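Local coordinates for uncharacterized protein XCC1541 (Xanthomonas campestris pv. campestris, PDB 2QJW), which is a putative hydrolase of the alpha/beta superfamily, whose substrate and precise reaction are not known, at residues L9-E14 and D40-D45; L102-T107 and I124-H129. One frame throughout, in Å; residues are numbered along the deposited sequence.

Both contacts sit at the C-terminal ends of strands in the one parallel sheet of this alpha/beta hydrolase. Interaction 1 joins the loop after strand 6-10 to the short helix 42-45, and interaction 2 pairs the neighbouring strands 99-103 and 122-127. Their centres lie about 17 Å apart, their nearest atoms about 6 Å, and strand 76-81 runs between 6-10 and 99-103. Both segments of interaction 1 precede those of interaction 2 in the sequence. Between them comes Ser82, the likely nucleophile, on a turn that fits a nucleophile elbow; both contacts lie close to a probable Ser82, His156, Asp130 triad, interaction 2 touching it through Val104 and His126.

Interaction 1 (L9-E14 and D40-D45); sequences LAHGFE and DFTDLD
His11 reaches from the end of strand 6-10 to the start of helix 42-45 and takes a hydrogen bond from the backbone of Phe41. Its CG lies between the backbone N and the carbonyl carbon (chi1 75°), which swings the imidazole across to the helix. From CB outward, CG leads to His11 ND1, which donates to Gly12 O at 2.7 Å, almost in the ring plane. On the other branch, Phe41 CD2 lies over one face of the imidazole, 3.8 Å from His11 CD2, the two rings meeting obliquely. His11 CE1 faces Asp45 OD2 at 3.7 Å, with OD2 at the ring's edge. At the tip, His11 NE2 accepts from Phe41 N (3.0 Å), the donor tilted 20° from the ring plane. The two bonds fix the ring's rotation and imply the tautomer protonated on ND1. Further along, Asp45 OD2 receives Glu14 N from above the carboxylate plane at 3.2 Å, while Asp45 OD1 is salt-bridged to Arg59. Phe41 occupies the N-cap position, and Asp40 OD1 accepts from Thr42 N, closing an Asx turn. The His-Gly loop after strand 6-10 is placed consistently with an oxyanion-hole loop, as in many alpha/beta hydrolases.

Interaction 2 (L102-T107 and I124-H129); sequences LMVPPT and IVHAWH
Val104 and His126 meet nearly at right angles just past strand 99-103, alongside strand 122-127. The imidazole turns its edge to the valine: Val104 CA lies in the ring plane, 3.3 Å from His126 ND1, and Val104 CG1 stands 3.5 Å from the same nitrogen. The ring gets there because CG is anti to the backbone N (chi1 -160°), which brings its ND1 edge up to Val104. Val104 CG1, anti to its own carbonyl carbon, also extends toward Ala127, with 4.3 Å between Val104 CG1 and Ala127 CB.

Pro105 makes a second crossing. The Pro105 and Ile124 side chains cross at about a right angle, Ile124 CG2 touching Pro105 CD at 3.8 Å, and the proline approaches the His126 ring obliquely. Ile124 packs beside Leu102 on the same face of the sheet, while Met103, a selenomethionine here, and Val125 occupy the other.

The backbones pair in parallel. Val125 N donates to Leu102 O, and Val104 N donates to Val125 O at 2.9 Å, nearly straight at 170°. Further on, Trp128 NE1 bonds to Ala147 O of the second subunit, so the segment 124-129 also reaches the dimer interface. Val104 touches Asp130 and His156, two members of the probable triad.

Chemically, the histidine is divided between two environments. NE2 is hydrogen-bonded to Ile133 O, which implies that NE2 carries a proton, whereas ND1 is buried against aliphatic carbon with no polar partner in the model. Such surroundings would probably favour the neutral ring, with the NE2 bond holding its rotation and the valine and proline packed around its other nitrogen.

Interaction 1 (L9-E14 and D40-D45)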
# COMPACT_ATOMS: atom_id res chain seq x y z
N LEU A 9 -13.39 15.83 -2.07
CA LEU A 9 -11.92 15.78 -2.08
C LEU A 9 -11.39 17.08 -1.50
O LEU A 9 -11.60 18.14 -2.11
CB LEU A 9 -11.44 15.61 -3.51
CG LEU A 9 -12.21 14.51 -4.26
CD1 LEU A 9 -11.85 14.60 -5.71
CD2 LEU A 9 -11.95 13.12 -3.64
N ALA A 10 -10.75 17.05 -0.32
CA ALA A 10 -10.33 18.27 0.40
C ALA A 10 -8.85 18.54 0.31
O ALA A 10 -8.03 17.75 0.78
CB ALA A 10 -10.71 18.10 1.85
N HIS A 11 -8.54 19.67 -0.30
CA HIS A 11 -7.16 20.10 -0.47
C HIS A 11 -6.46 20.48 0.83
O HIS A 11 -7.10 20.78 1.82
CB HIS A 11 -7.11 21.24 -1.49
CG HIS A 11 -7.59 22.59 -1.00
ND1 HIS A 11 -6.88 23.38 -0.09
CD2 HIS A 11 -8.73 23.26 -1.26
CE1 HIS A 11 -7.58 24.49 0.14
NE2 HIS A 11 -8.70 24.43 -0.54
N GLY A 12 -5.12 20.43 0.80
CA GLY A 12 -4.31 20.76 1.95
C GLY A 12 -4.17 22.26 2.19
O GLY A 12 -4.64 23.09 1.40
N PHE A 13 -3.45 22.57 3.26
CA PHE A 13 -3.24 23.94 3.68
C PHE A 13 -2.48 24.73 2.63
O PHE A 13 -1.48 24.27 2.07
CB PHE A 13 -2.48 23.96 5.02
CG PHE A 13 -2.20 25.34 5.53
CD1 PHE A 13 -3.22 26.13 6.02
CD2 PHE A 13 -0.92 25.84 5.55
CE1 PHE A 13 -2.96 27.39 6.54
CE2 PHE A 13 -0.65 27.11 6.06
CZ PHE A 13 -1.68 27.89 6.54
N GLU A 14 -2.99 25.91 2.31
CA GLU A 14 -2.40 26.83 1.31
C GLU A 14 -2.32 26.20 -0.07
O GLU A 14 -1.54 26.63 -0.90
CB GLU A 14 -1.02 27.37 1.74
CG GLU A 14 -1.15 28.45 2.80
CD GLU A 14 0.18 28.99 3.29
OE1 GLU A 14 1.24 28.37 3.05
OE2 GLU A 14 0.13 30.05 3.95
N ASP A 40 -13.37 24.73 -2.00
CA ASP A 40 -12.30 25.73 -1.86
C ASP A 40 -12.27 26.19 -0.43
O ASP A 40 -13.23 26.74 0.10
CB ASP A 40 -12.64 26.88 -2.78
CG ASP A 40 -11.48 27.85 -2.91
OD1 ASP A 40 -10.68 27.95 -1.95
OD2 ASP A 40 -11.30 28.44 -4.00
N PHE A 41 -11.16 25.92 0.24
CA PHE A 41 -10.95 26.35 1.59
C PHE A 41 -9.88 27.46 1.68
O PHE A 41 -9.41 27.72 2.81
CB PHE A 41 -10.49 25.18 2.45
CG PHE A 41 -11.40 23.99 2.42
CD1 PHE A 41 -12.55 23.95 3.21
CD2 PHE A 41 -11.06 22.84 1.67
CE1 PHE A 41 -13.36 22.81 3.25
CE2 PHE A 41 -11.89 21.75 1.66
CZ PHE A 41 -13.04 21.73 2.46
N THR A 42 -9.52 28.08 0.59
CA THR A 42 -8.38 29.00 0.59
C THR A 42 -8.65 30.22 1.48
O THR A 42 -7.72 30.75 2.08
CB THR A 42 -7.97 29.41 -0.84
OG1 THR A 42 -9.09 29.96 -1.53
CG2 THR A 42 -7.42 28.19 -1.64
N ASP A 43 -9.89 30.65 1.60
CA ASP A 43 -10.20 31.81 2.46
C ASP A 43 -9.93 31.50 3.89
O ASP A 43 -9.39 32.32 4.63
CB ASP A 43 -11.68 32.27 2.27
CG ASP A 43 -12.71 31.18 2.47
OD1 ASP A 43 -12.46 30.01 2.05
OD2 ASP A 43 -13.77 31.47 3.10
N LEU A 44 -10.28 30.30 4.29
CA LEU A 44 -10.16 29.85 5.67
C LEU A 44 -8.70 29.68 6.04
O LEU A 44 -8.23 30.11 7.12
CB LEU A 44 -10.88 28.51 5.84
CG LEU A 44 -12.41 28.59 5.65
CD1 LEU A 44 -13.01 27.20 5.38
CD2 LEU A 44 -13.09 29.33 6.82
N ASP A 45 -7.96 29.12 5.12
CA ASP A 45 -6.52 28.87 5.38
C ASP A 45 -5.73 30.15 5.59
O ASP A 45 -4.77 30.16 6.39
CB ASP A 45 -5.89 28.06 4.25
CG ASP A 45 -6.43 26.65 4.18
OD1 ASP A 45 -7.12 26.24 5.11
OD2 ASP A 45 -6.09 25.96 3.19

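Interaction 2 (L102-T107 and I124-H129)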
# COMPACT_ATOMS: atom_id res chain seq x y z
N LEU A 102 -7.11 8.94 2.90
CA LEU A 102 -6.28 9.98 3.51
C LEU A 102 -4.88 9.95 3.00
O LEU A 102 -4.17 8.99 3.15
CB LEU A 102 -6.23 9.74 5.00
CG LEU A 102 -7.52 9.52 5.78
CD1 LEU A 102 -7.33 9.27 7.31
CD2 LEU A 102 -8.44 10.74 5.59
N MSE A 103 -4.46 11.04 2.36
CA MSE A 103 -3.05 11.26 1.96
C MSE A 103 -2.37 12.09 3.06
O MSE A 103 -2.92 13.10 3.49
CB MSE A 103 -2.92 11.92 0.62
CG MSE A 103 -3.60 11.13 -0.52
SE MSE A 103 -3.50 11.92 -2.23
CE MSE A 103 -4.73 13.29 -1.86
N VAL A 104 -1.20 11.62 3.49
CA VAL A 104 -0.33 12.31 4.51
C VAL A 104 -1.17 12.98 5.61
O VAL A 104 -1.10 14.18 5.82
CB VAL A 104 0.73 13.26 3.85
CG1 VAL A 104 1.79 12.39 3.14
CG2 VAL A 104 0.13 14.24 2.90
N PRO A 105 -1.98 12.19 6.35
CA PRO A 105 -2.81 12.75 7.41
C PRO A 105 -2.00 13.16 8.65
O PRO A 105 -1.23 12.36 9.11
CB PRO A 105 -3.76 11.58 7.75
CG PRO A 105 -3.01 10.40 7.50
CD PRO A 105 -2.15 10.72 6.28
N PRO A 106 -2.21 14.37 9.15
CA PRO A 106 -1.55 14.69 10.42
C PRO A 106 -2.30 14.03 11.56
O PRO A 106 -3.54 14.00 11.59
CB PRO A 106 -1.68 16.19 10.52
CG PRO A 106 -2.85 16.52 9.76
CD PRO A 106 -3.03 15.48 8.64
N THR A 107 -1.59 13.50 12.54
CA THR A 107 -2.21 12.85 13.67
C THR A 107 -2.42 13.87 14.81
O THR A 107 -3.25 13.61 15.65
CB THR A 107 -1.42 11.65 14.17
OG1 THR A 107 -0.14 12.10 14.66
CG2 THR A 107 -1.21 10.63 13.03
N ILE A 124 -4.92 4.83 3.54
CA ILE A 124 -3.98 5.90 3.79
C ILE A 124 -2.81 5.73 2.86
O ILE A 124 -2.31 4.61 2.67
CB ILE A 124 -3.49 5.90 5.28
CG1 ILE A 124 -4.65 5.93 6.27
CG2 ILE A 124 -2.48 7.03 5.53
CD1 ILE A 124 -4.21 5.50 7.66
N VAL A 125 -2.34 6.84 2.31
CA VAL A 125 -1.05 6.91 1.59
C VAL A 125 -0.17 7.88 2.38
O VAL A 125 -0.54 9.02 2.52
CB VAL A 125 -1.13 7.32 0.11
CG1 VAL A 125 0.26 7.35 -0.54
CG2 VAL A 125 -2.05 6.33 -0.59
N HIS A 126 0.97 7.38 2.91
CA HIS A 126 1.90 8.27 3.60
C HIS A 126 3.29 8.11 3.08
O HIS A 126 3.67 7.14 2.45
CB HIS A 126 1.86 7.97 5.08
CG HIS A 126 2.39 9.07 5.91
ND1 HIS A 126 1.76 10.28 5.98
CD2 HIS A 126 3.48 9.15 6.71
CE1 HIS A 126 2.47 11.08 6.77
NE2 HIS A 126 3.52 10.41 7.21
N ALA A 127 4.06 9.18 3.30
CA ALA A 127 5.47 9.28 2.85
C ALA A 127 6.43 8.80 3.93
O ALA A 127 6.40 9.33 5.05
CB ALA A 127 5.75 10.73 2.51
N TRP A 128 7.31 7.86 3.59
CA TRP A 128 8.33 7.44 4.52
C TRP A 128 9.12 8.64 5.05
O TRP A 128 9.51 8.58 6.24
CB TRP A 128 9.34 6.52 3.82
CG TRP A 128 8.97 5.09 3.70
CD1 TRP A 128 8.89 4.38 2.56
CD2 TRP A 128 8.67 4.18 4.76
NE1 TRP A 128 8.53 3.08 2.83
CE2 TRP A 128 8.42 2.92 4.18
CE3 TRP A 128 8.63 4.29 6.17
CZ2 TRP A 128 8.12 1.84 4.91
CZ3 TRP A 128 8.34 3.16 6.90
CH2 TRP A 128 8.08 1.96 6.27
N HIS A 129 9.40 9.62 4.21
CA HIS A 129 10.28 10.74 4.55
C HIS A 129 9.55 12.01 4.84
O HIS A 129 10.13 13.09 4.73
CB HIS A 129 11.27 10.98 3.44
CG HIS A 129 11.94 9.74 3.00
ND1 HIS A 129 12.75 9.03 3.85
CD2 HIS A 129 11.91 9.06 1.83
CE1 HIS A 129 13.20 7.96 3.21
NE2 HIS A 129 12.73 7.98 1.98